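Local atomic coordinates of uncharacterized protein (Bacteroides caccae, PDB entry 4R4K), a protein that is of unknown function but adopts a cystatin-like fold of the NTF2 clan and carries bound polyethylene glycol chains in the crystal. Residues Asp17-Ser22 / Thr28-Pro33; Pro59-Glu64 / Ile102-Glu107. One frame throughout, in Å; residues are numbered along the deposited sequence. Where two conformers were deposited one is given.

Interaction 1: residues Asp17-Ser22 / Thr28-Pro33; sequences DKFTSS and TRIKFP. With ACT (acetate ion), chain E.
The ring of F19 meets R29 and I30 with its edge. CE1 of F19 lies 4.0 Å from the backbone O of R29, and this oxygen sits near the ring plane. On the same edge, CE1 of F19 is 4.1 Å from CG1 of I30. CD1 of F19 approaches CB of R29 at 4.1 Å. R29 thus touches the ring with the base of its side chain and with its carbonyl. The F19 side chain runs at about a right angle to that of I30. CG of F19 is anti to the backbone N (chi1 -176°), which carries the ring out from the helix to the residues that follow helix 23-28. The contact is buried and joins helix 12-21 to the loop leading to strand 38-41. In this cystatin-like fold both elements lie against the sheet: F19 and I30 each touch V118 of strand 116-123, and R29 and K31 make backbone hydrogen bonds to V118. F15 also meets the F19 ring, with the two planes at about 45°.

The R29 chain bends at chi2, and its guanidinium leads away from F19. NH2 of R29 forms a salt bridge with E10, and NH1 donates to the carbonyl of W116. A bound acetate, probably from the crystallisation liquor, takes another bond from NH2. The distance from R29 NH2 to acetate O is 3.0 Å, and the bond is nearly straight at 166°. The acetate oxygen lies in the guanidinium plane, at its edge. These partners fix the rotation of the group. The negative charges of E10 and the acetate probably ease the approach of K18, whose NZ lies 6.4 Å from R29 NH2. At the end of 17-22, S22 is the N-cap of helix 23-28, its OG hydrogen-bonded to N of F25.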
ATOM      1  N   ASP A  17     -13.112   5.435   0.469  1.00 22.18           N
ATOM      2  CA  ASP A  17     -13.223   6.767   1.063  0.70 24.20           C
ATOM      3  C   ASP A  17     -13.124   6.721   2.594  1.00 21.75           C
ATOM      4  O   ASP A  17     -12.440   7.545   3.201  1.00 21.75           O
ATOM      5  CB  ASP A  17     -14.501   7.468   0.591  0.70 25.41           C
ATOM      6  CG  ASP A  17     -14.387   7.974  -0.848  0.70 36.18           C
ATOM      7  OD1 ASP A  17     -13.259   8.019  -1.385  0.70 38.90           O
ATOM      8  OD2 ASP A  17     -15.425   8.341  -1.440  0.70 35.35           O
ATOM      9  N   LYS A  18     -13.778   5.758   3.226  1.00 22.04           N
ATOM     10  CA  LYS A  18     -13.629   5.635   4.664  1.00 23.91           C
ATOM     11  C   LYS A  18     -12.209   5.197   5.080  1.00 18.98           C
ATOM     12  O   LYS A  18     -11.646   5.686   6.058  1.00 21.42           O
ATOM     13  CB  LYS A  18     -14.707   4.723   5.244  1.00 24.04           C
ATOM     14  CG  LYS A  18     -14.796   4.887   6.755  1.00 28.26           C
ATOM     15  CD  LYS A  18     -15.858   3.995   7.361  1.00 35.70           C
ATOM     16  CE  LYS A  18     -15.992   4.275   8.842  1.00 41.40           C
ATOM     17  NZ  LYS A  18     -16.985   3.386   9.498  1.00 44.09           N
ATOM     18  N   PHE A  19     -11.659   4.243   4.341  1.00 18.02           N
ATOM     19  CA  PHE A  19     -10.322   3.694   4.582  1.00 17.95           C
ATOM     20  C   PHE A  19      -9.282   4.810   4.587  1.00 17.96           C
ATOM     21  O   PHE A  19      -8.416   4.866   5.481  1.00 19.26           O
ATOM     22  CB  PHE A  19     -10.046   2.688   3.466  1.00 17.10           C
ATOM     23  CG  PHE A  19      -8.746   1.927   3.576  1.00 17.42           C
ATOM     24  CD1 PHE A  19      -8.667   0.716   4.275  1.00 16.56           C
ATOM     25  CD2 PHE A  19      -7.600   2.371   2.911  1.00 20.44           C
ATOM     26  CE1 PHE A  19      -7.469  -0.002   4.344  1.00 20.16           C
ATOM     27  CE2 PHE A  19      -6.427   1.639   2.955  1.00 17.67           C
ATOM     28  CZ  PHE A  19      -6.359   0.463   3.680  1.00 18.15           C
ATOM     29  N   THR A  20      -9.374   5.704   3.609  1.00 17.05           N
ATOM     30  CA  THR A  20      -8.342   6.742   3.454  1.00 18.87           C
ATOM     31  C   THR A  20      -8.605   7.945   4.368  1.00 22.07           C
ATOM     32  O   THR A  20      -7.742   8.798   4.502  1.00 22.36           O
ATOM     33  CB  THR A  20      -8.224   7.243   1.997  1.00 19.21           C
ATOM     34  OG1 THR A  20      -9.499   7.682   1.522  1.00 21.30           O
ATOM     35  CG2 THR A  20      -7.702   6.145   1.126  1.00 21.27           C
ATOM     36  N   SER A  21      -9.781   8.006   4.983  1.00 22.26           N
ATOM     37  CA  SER A  21     -10.160   9.175   5.797  1.00 21.95           C
ATOM     38  C   SER A  21      -9.915   8.996   7.301  1.00 22.53           C
ATOM     39  O   SER A  21     -10.006   9.964   8.048  1.00 23.07           O
ATOM     40  CB  SER A  21     -11.626   9.533   5.536  1.00 26.77           C
ATOM     41  OG  SER A  21     -12.463   8.635   6.248  1.00 30.34           O
ATOM     42  N   SER A  22      -9.608   7.781   7.748  1.00 23.71           N
ATOM     43  CA  SER A  22      -9.444   7.506   9.184  1.00 22.48           C
ATOM     44  C   SER A  22      -8.386   6.442   9.432  1.00 20.18           C
ATOM     45  O   SER A  22      -8.541   5.296   8.998  1.00 20.61           O
ATOM     46  CB  SER A  22     -10.758   7.008   9.801  1.00 24.19           C
ATOM     47  OG  SER A  22     -10.566   6.537  11.132  1.00 25.01           O
ATOM     48  N   THR A  28      -7.992  -1.365  10.969  1.00 18.34           N
ATOM     49  CA  THR A  28      -8.943  -2.491  11.159  1.00 20.28           C
ATOM     50  C   THR A  28      -9.223  -3.255   9.877  1.00 20.74           C
ATOM     51  O   THR A  28      -9.735  -4.380   9.931  1.00 20.51           O
ATOM     52  CB  THR A  28     -10.320  -2.055  11.754  1.00 22.14           C
ATOM     53  OG1 THR A  28     -11.120  -1.329  10.810  1.00 20.84           O
ATOM     54  CG2 THR A  28     -10.163  -1.273  13.058  1.00 24.84           C
ATOM     55  N   ARG A  29      -8.915  -2.652   8.720  1.00 19.11           N
ATOM     56  CA  ARG A  29      -9.205  -3.261   7.422  1.00 16.16           C
ATOM     57  C   ARG A  29      -7.984  -3.726   6.651  1.00 19.59           C
ATOM     58  O   ARG A  29      -7.997  -3.807   5.427  1.00 19.67           O
ATOM     59  CB  ARG A  29     -10.050  -2.320   6.587  1.00 17.66           C
ATOM     60  CG  ARG A  29     -11.418  -2.058   7.152  1.00 17.25           C
ATOM     61  CD  ARG A  29     -12.210  -3.335   7.435  1.00 18.59           C
ATOM     62  NE  ARG A  29     -13.599  -3.004   7.698  1.00 18.82           N
ATOM     63  CZ  ARG A  29     -14.514  -2.753   6.765  1.00 21.18           C
ATOM     64  NH1 ARG A  29     -14.243  -2.842   5.465  1.00 20.18           N
ATOM     65  NH2 ARG A  29     -15.726  -2.405   7.143  1.00 23.38           N
ATOM     66  N   ILE A  30      -6.938  -4.069   7.383  1.00 16.95           N
ATOM     67  CA  ILE A  30      -5.764  -4.661   6.792  1.00 20.08           C
ATOM     68  C   ILE A  30      -5.522  -5.991   7.486  1.00 21.27           C
ATOM     69  O   ILE A  30      -5.528  -6.049   8.718  1.00 23.41           O
ATOM     70  CB  ILE A  30      -4.533  -3.761   6.943  1.00 18.08           C
ATOM     71  CG1 ILE A  30      -4.818  -2.380   6.322  1.00 19.34           C
ATOM     72  CG2 ILE A  30      -3.352  -4.442   6.264  1.00 21.28           C
ATOM     73  CD1 ILE A  30      -3.836  -1.295   6.706  1.00 21.25           C
ATOM     74  N   LYS A  31      -5.370  -7.052   6.696  1.00 22.30           N
ATOM     75  CA  LYS A  31      -5.126  -8.386   7.250  0.50 23.13           C
ATOM     76  C   LYS A  31      -3.624  -8.661   7.373  1.00 21.35           C
ATOM     77  O   LYS A  31      -2.984  -9.087   6.427  1.00 20.87           O
ATOM     78  CB  LYS A  31      -5.828  -9.456   6.413  0.50 24.45           C
ATOM     79  CG  LYS A  31      -7.354  -9.431   6.580  0.50 27.41           C
ATOM     80  CD  LYS A  31      -8.051 -10.524   5.784  0.50 33.42           C
ATOM     81  CE  LYS A  31      -9.466 -10.837   6.292  0.50 38.75           C
ATOM     82  NZ  LYS A  31      -9.662 -10.624   7.758  0.50 37.50           N
ATOM     83  N   PHE A  32      -3.079  -8.385   8.553  1.00 24.36           N
ATOM     84  CA  PHE A  32      -1.680  -8.598   8.863  1.00 24.09           C
ATOM     85  C   PHE A  32      -1.468 -10.008   9.404  1.00 27.65           C
ATOM     86  O   PHE A  32      -2.332 -10.523  10.111  1.00 26.65           O
ATOM     87  CB  PHE A  32      -1.210  -7.596   9.928  1.00 24.51           C
ATOM     88  CG  PHE A  32      -1.253  -6.154   9.486  1.00 21.13           C
ATOM     89  CD1 PHE A  32      -0.335  -5.667   8.562  1.00 21.30           C
ATOM     90  CD2 PHE A  32      -2.193  -5.250  10.027  1.00 23.11           C
ATOM     91  CE1 PHE A  32      -0.361  -4.344   8.168  1.00 21.60           C
ATOM     92  CE2 PHE A  32      -2.216  -3.908   9.634  1.00 23.69           C
ATOM     93  CZ  PHE A  32      -1.303  -3.455   8.707  1.00 21.72           C
ATOM     94  N   PRO A  33      -0.297 -10.611   9.124  1.00 29.01           N
ATOM     95  CA  PRO A  33       0.778 -10.078   8.290  1.00 25.87           C
ATOM     96  C   PRO A  33       0.382 -10.209   6.849  1.00 26.19           C
ATOM     97  O   PRO A  33      -0.389 -11.101   6.490  1.00 23.92           O
ATOM     98  CB  PRO A  33       1.977 -10.985   8.607  1.00 27.94           C
ATOM     99  CG  PRO A  33       1.372 -12.246   9.111  1.00 31.56           C
ATOM    100  CD  PRO A  33       0.092 -11.870   9.795  1.00 29.71           C
TER
HETATM  101  C   ACT E 201     -16.543  -1.671  11.195  1.00 46.73           C
HETATM  102  O   ACT E 201     -16.693  -1.811   9.972  1.00 36.71           O
HETATM  103  OXT ACT E 201     -17.014  -2.506  11.991  1.00 61.78           O
HETATM  104  CH3 ACT E 201     -15.790  -0.483  11.716  1.00 48.15           C

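Interaction 2: residues Pro59-Glu64 / Ile102-Glu107; sequences PLLDSE and IDLRVE. With PEU (2,5,8,11,14,17,20,23,26,29,32,35,38,41,44,47,50,53,56,59,62,65,68,71,74,77,80-heptacosaoxadooctacontan-82-ol), chain J; PEU (2,5,8,11,14,17,20,23,26,29,32,35,38,41,44,47,50,53,56,59,62,65,68,71,74,77,80-heptacosaoxadooctacontan-82-ol), chain H; ACT (acetate ion), chain G.
The backbones of L61 and V106 stay well apart, with their CA atoms 9.9 Å from each other, and side chains bridge the distance. CD1 of L61 meets CG2 of V106 tip to tip at 3.9 Å. The other branch of L61, CD2, lies 4.3 Å from CD2 of L104. L61 has CG anti to the carbonyl carbon (chi1 -65°), and its two methyls divide between L104 and V106. This buried contact lays the loop before strand 69-72 over strand 104-110, an inner strand of the five-stranded antiparallel sheet in this cystatin-like fold. Opposite A95 the chain takes up two residues, D103 and L104, in a classic beta bulge. One polyethylene glycol chain lies beside the contact, its CCZ 3.9 Å from CD2 of L61. A second chain donates a hydrogen bond from its ODE to OE1 of E64 at 3.1 Å. R105 extends to another acetate, where NH2 of R105 donates to OXT at 3.1 Å and 160°. Its NE gives the same oxygen a weak bond. NH1 of R105 makes a long salt bridge to OE1 of E107 (3.9 Å). A leucine in place of R105 would probably leave the acetate and E107 without that positive charge.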
ATOM      1  N   PRO A  59       2.621   1.766   6.149  1.00 16.11           N
ATOM      2  CA  PRO A  59       2.409   3.190   5.849  1.00 18.51           C
ATOM      3  C   PRO A  59       0.949   3.484   5.523  1.00 19.94           C
ATOM      4  O   PRO A  59       0.423   2.954   4.545  1.00 19.62           O
ATOM      5  CB  PRO A  59       3.285   3.432   4.598  1.00 17.70           C
ATOM      6  CG  PRO A  59       4.055   2.151   4.388  1.00 21.58           C
ATOM      7  CD  PRO A  59       3.222   1.081   5.006  1.00 18.24           C
ATOM      8  N   LEU A  60       0.335   4.384   6.283  1.00 18.20           N
ATOM      9  CA  LEU A  60      -1.036   4.763   6.051  1.00 17.52           C
ATOM     10  C   LEU A  60      -1.211   5.428   4.686  1.00 16.75           C
ATOM     11  O   LEU A  60      -0.427   6.310   4.318  1.00 18.85           O
ATOM     12  CB  LEU A  60      -1.527   5.659   7.192  1.00 17.12           C
ATOM     13  CG  LEU A  60      -1.650   4.960   8.559  1.00 17.43           C
ATOM     14  CD1 LEU A  60      -1.686   5.976   9.687  1.00 16.34           C
ATOM     15  CD2 LEU A  60      -2.881   4.072   8.630  1.00 19.21           C
ATOM     16  N   LEU A  61      -2.256   4.995   3.981  1.00 17.40           N
ATOM     17  CA  LEU A  61      -2.565   5.444   2.619  1.00 17.68           C
ATOM     18  C   LEU A  61      -3.676   6.485   2.618  1.00 17.41           C
ATOM     19  O   LEU A  61      -4.714   6.287   3.241  1.00 16.54           O
ATOM     20  CB  LEU A  61      -3.019   4.264   1.780  1.00 18.00           C
ATOM     21  CG  LEU A  61      -1.925   3.227   1.566  1.00 19.39           C
ATOM     22  CD1 LEU A  61      -2.519   2.024   0.870  1.00 22.99           C
ATOM     23  CD2 LEU A  61      -0.736   3.786   0.791  1.00 26.92           C
ATOM     24  N   ASP A  62      -3.428   7.618   1.963  1.00 16.49           N
ATOM     25  CA  ASP A  62      -4.411   8.691   1.915  1.00 16.54           C
ATOM     26  C   ASP A  62      -5.174   8.742   0.608  1.00 20.50           C
ATOM     27  O   ASP A  62      -4.875   7.990  -0.314  1.00 18.92           O
ATOM     28  CB  ASP A  62      -3.762  10.033   2.279  1.00 21.36           C
ATOM     29  CG  ASP A  62      -2.806  10.564   1.236  1.00 29.34           C
ATOM     30  OD1 ASP A  62      -2.798  10.106   0.071  1.00 24.74           O
ATOM     31  OD2 ASP A  62      -2.053  11.503   1.586  1.00 34.01           O
ATOM     32  N   SER A  63      -6.168   9.620   0.540  1.00 18.66           N
ATOM     33  CA  SER A  63      -7.077   9.654  -0.619  1.00 21.42           C
ATOM     34  C   SER A  63      -6.356  10.075  -1.888  1.00 20.77           C
ATOM     35  O   SER A  63      -6.661   9.577  -2.963  1.00 23.45           O
ATOM     36  CB  SER A  63      -8.262  10.577  -0.367  1.00 22.61           C
ATOM     37  OG  SER A  63      -7.835  11.887  -0.118  1.00 26.63           O
ATOM     38  N   GLU A  64      -5.405  10.995  -1.769  1.00 21.95           N
ATOM     39  CA  GLU A  64      -4.656  11.460  -2.919  1.00 25.20           C
ATOM     40  C   GLU A  64      -3.845  10.321  -3.545  1.00 22.46           C
ATOM     41  O   GLU A  64      -3.777  10.191  -4.770  1.00 25.96           O
ATOM     42  CB  GLU A  64      -3.735  12.622  -2.505  1.00 28.86           C
ATOM     43  CG  GLU A  64      -4.484  13.875  -2.070  1.00 37.36           C
ATOM     44  CD  GLU A  64      -5.050  13.866  -0.636  1.00 57.81           C
ATOM     45  OE1 GLU A  64      -4.795  12.924   0.163  1.00 38.39           O
ATOM     46  OE2 GLU A  64      -5.777  14.833  -0.297  1.00 57.20           O
ATOM     47  N   ILE A 102       7.126  -0.454 -10.585  1.00 23.31           N
ATOM     48  CA  ILE A 102       6.091   0.192  -9.763  1.00 22.95           C
ATOM     49  C   ILE A 102       6.645   0.456  -8.383  1.00 20.97           C
ATOM     50  O   ILE A 102       7.573  -0.239  -7.927  1.00 26.35           O
ATOM     51  CB  ILE A 102       4.827  -0.663  -9.629  1.00 25.62           C
ATOM     52  CG1 ILE A 102       5.148  -1.976  -8.904  1.00 31.77           C
ATOM     53  CG2 ILE A 102       4.187  -0.879 -10.992  1.00 29.72           C
ATOM     54  CD1 ILE A 102       3.929  -2.686  -8.389  1.00 32.24           C
ATOM     55  N   ASP A 103       6.143   1.494  -7.730  1.00 18.60           N
ATOM     56  CA  ASP A 103       6.514   1.758  -6.333  1.00 23.34           C
ATOM     57  C   ASP A 103       5.391   1.521  -5.318  1.00 20.85           C
ATOM     58  O   ASP A 103       5.599   1.671  -4.136  1.00 21.43           O
ATOM     59  CB  ASP A 103       7.136   3.140  -6.166  1.00 28.00           C
ATOM     60  CG  ASP A 103       6.245   4.244  -6.601  1.00 30.67           C
ATOM     61  OD1 ASP A 103       4.997   4.122  -6.571  1.00 42.31           O
ATOM     62  OD2 ASP A 103       6.844   5.275  -6.987  1.00 42.51           O
ATOM     63  N   LEU A 104       4.201   1.142  -5.779  1.00 19.67           N
ATOM     64  CA  LEU A 104       3.092   0.774  -4.887  1.00 16.70           C
ATOM     65  C   LEU A 104       2.185  -0.228  -5.585  1.00 18.76           C
ATOM     66  O   LEU A 104       1.803  -0.012  -6.729  1.00 17.72           O
ATOM     67  CB  LEU A 104       2.263   2.007  -4.442  1.00 16.21           C
ATOM     68  CG  LEU A 104       1.042   1.783  -3.526  1.00 20.21           C
ATOM     69  CD1 LEU A 104       1.454   1.306  -2.154  1.00 20.47           C
ATOM     70  CD2 LEU A 104       0.183   3.038  -3.365  1.00 22.51           C
ATOM     71  N   ARG A 105       1.832  -1.308  -4.890  1.00 15.81           N
ATOM     72  CA  ARG A 105       0.793  -2.215  -5.324  1.00 17.18           C
ATOM     73  C   ARG A 105       0.008  -2.571  -4.075  1.00 18.46           C
ATOM     74  O   ARG A 105       0.596  -2.988  -3.081  1.00 21.87           O
ATOM     75  CB  ARG A 105       1.373  -3.470  -5.982  1.00 20.16           C
ATOM     76  CG  ARG A 105       0.412  -4.537  -6.496  1.00 20.17           C
ATOM     77  CD  ARG A 105       1.139  -5.828  -6.769  1.00 26.22           C
ATOM     78  NE  ARG A 105       0.247  -6.796  -7.403  1.00 32.03           N
ATOM     79  CZ  ARG A 105      -0.540  -7.643  -6.745  1.00 29.22           C
ATOM     80  NH1 ARG A 105      -0.583  -7.647  -5.416  1.00 31.50           N
ATOM     81  NH2 ARG A 105      -1.296  -8.494  -7.430  1.00 32.85           N
ATOM     82  N   VAL A 106      -1.306  -2.340  -4.121  1.00 18.53           N
ATOM     83  CA  VAL A 106      -2.188  -2.676  -3.016  1.00 19.61           C
ATOM     84  C   VAL A 106      -3.288  -3.599  -3.530  1.00 19.79           C
ATOM     85  O   VAL A 106      -3.928  -3.326  -4.551  1.00 17.14           O
ATOM     86  CB  VAL A 106      -2.859  -1.430  -2.411  1.00 19.84           C
ATOM     87  CG1 VAL A 106      -3.569  -1.801  -1.112  1.00 18.95           C
ATOM     88  CG2 VAL A 106      -1.841  -0.328  -2.193  1.00 22.43           C
ATOM     89  N   GLU A 107      -3.457  -4.720  -2.837  1.00 18.73           N
ATOM     90  CA  GLU A 107      -4.435  -5.727  -3.207  0.50 20.20           C
ATOM     91  C   GLU A 107      -5.564  -5.732  -2.190  1.00 19.11           C
ATOM     92  O   GLU A 107      -5.319  -5.879  -0.978  1.00 18.92           O
ATOM     93  CB  GLU A 107      -3.787  -7.112  -3.254  0.50 23.24           C
ATOM     94  CG  GLU A 107      -4.743  -8.209  -3.697  0.50 28.66           C
ATOM     95  CD  GLU A 107      -4.068  -9.553  -3.872  0.50 37.05           C
ATOM     96  OE1 GLU A 107      -3.016  -9.783  -3.258  0.50 39.05           O
ATOM     97  OE2 GLU A 107      -4.611 -10.392  -4.611  0.50 46.43           O
TER
HETATM   98  OCV PEU J 206       2.180  17.951   5.205  1.00 59.91           O
HETATM   99  CCW PEU J 206       2.135  16.555   5.455  1.00 59.16           C
HETATM  100  CCX PEU J 206       0.740  16.009   5.215  1.00 64.56           C
HETATM  101  OCY PEU J 206       0.879  14.608   4.976  1.00 70.44           O
HETATM  102  CCZ PEU J 206       0.444  13.752   6.036  1.00 58.71           C
HETATM  103  CDA PEU J 206      -0.460  12.708   5.405  1.00 57.20           C
HETATM  104  ODB PEU J 206      -1.716  13.310   5.123  1.00 64.55           O
HETATM  105  CDC PEU J 206      -2.464  12.719   4.055  1.00 48.08           C
HETATM  106  CDD PEU J 206      -3.198  13.785   3.236  1.00 52.31           C
HETATM  107  ODE PEU J 206      -4.613  13.530   3.213  1.00 48.22           O
HETATM  108  OCP PEU H 204      10.921   7.484  -0.417  1.00 69.77           O
HETATM  109  CCQ PEU H 204      10.107   6.823   0.549  1.00 63.97           C
HETATM  110  CCR PEU H 204       9.092   5.931  -0.156  1.00 64.08           C
HETATM  111  OCS PEU H 204       8.297   6.707  -1.054  1.00 65.03           O
HETATM  112  CCT PEU H 204       8.296   6.212  -2.404  1.00 59.68           C
HETATM  113  CCU PEU H 204       7.434   4.959  -2.529  1.00 48.08           C
HETATM  114  OCV PEU H 204       6.141   5.248  -2.005  1.00 52.21           O
HETATM  115  CCW PEU H 204       5.147   4.287  -2.340  1.00 52.26           C
HETATM  116  CCX PEU H 204       4.029   4.380  -1.315  1.00 53.99           C
HETATM  117  OCY PEU H 204       3.478   5.700  -1.245  1.00 56.25           O
HETATM  118  CCZ PEU H 204       2.372   5.838  -0.334  1.00 59.33           C
HETATM  119  CDA PEU H 204       2.797   5.774   1.135  1.00 53.89           C
HETATM  120  ODB PEU H 204       2.264   6.866   1.884  1.00 65.31           O
HETATM  121  CDC PEU H 204       3.219   7.561   2.694  1.00 61.82           C
HETATM  122  CDD PEU H 204       4.105   8.423   1.792  1.00 66.55           C
HETATM  123  ODE PEU H 204       4.739   9.463   2.542  1.00 64.90           O
HETATM  124  C   ACT G 203       0.705  -8.400 -10.722  1.00 58.49           C
HETATM  125  O   ACT G 203       1.217  -9.534 -10.772  1.00 64.58           O
HETATM  126  OXT ACT G 203      -0.503  -8.238 -10.446  1.00 55.54           O
HETATM  127  CH3 ACT G 203       1.571  -7.204 -10.996  1.00 52.64           C

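Both contacts are buried and largely apolar where their segments meet, and their centres lie 11 Å apart. Interaction 2 is near the middle of the chain, while interaction 1 is farther out. Interaction 1 pairs an aromatic edge with a carbonyl and aliphatic carbons; interaction 2 uses only methyl groups. They share the sheet as a floor: both reach V118 of strand 116-123, interaction 2 through V106 of the neighbouring strand 104-110. The two also meet directly, with CB of T20 3.5 Å from N of S63. Each has an arginine holding an acetate. Polyethylene glycol lines interaction 2, but is about 10 Å from the side chain of F19.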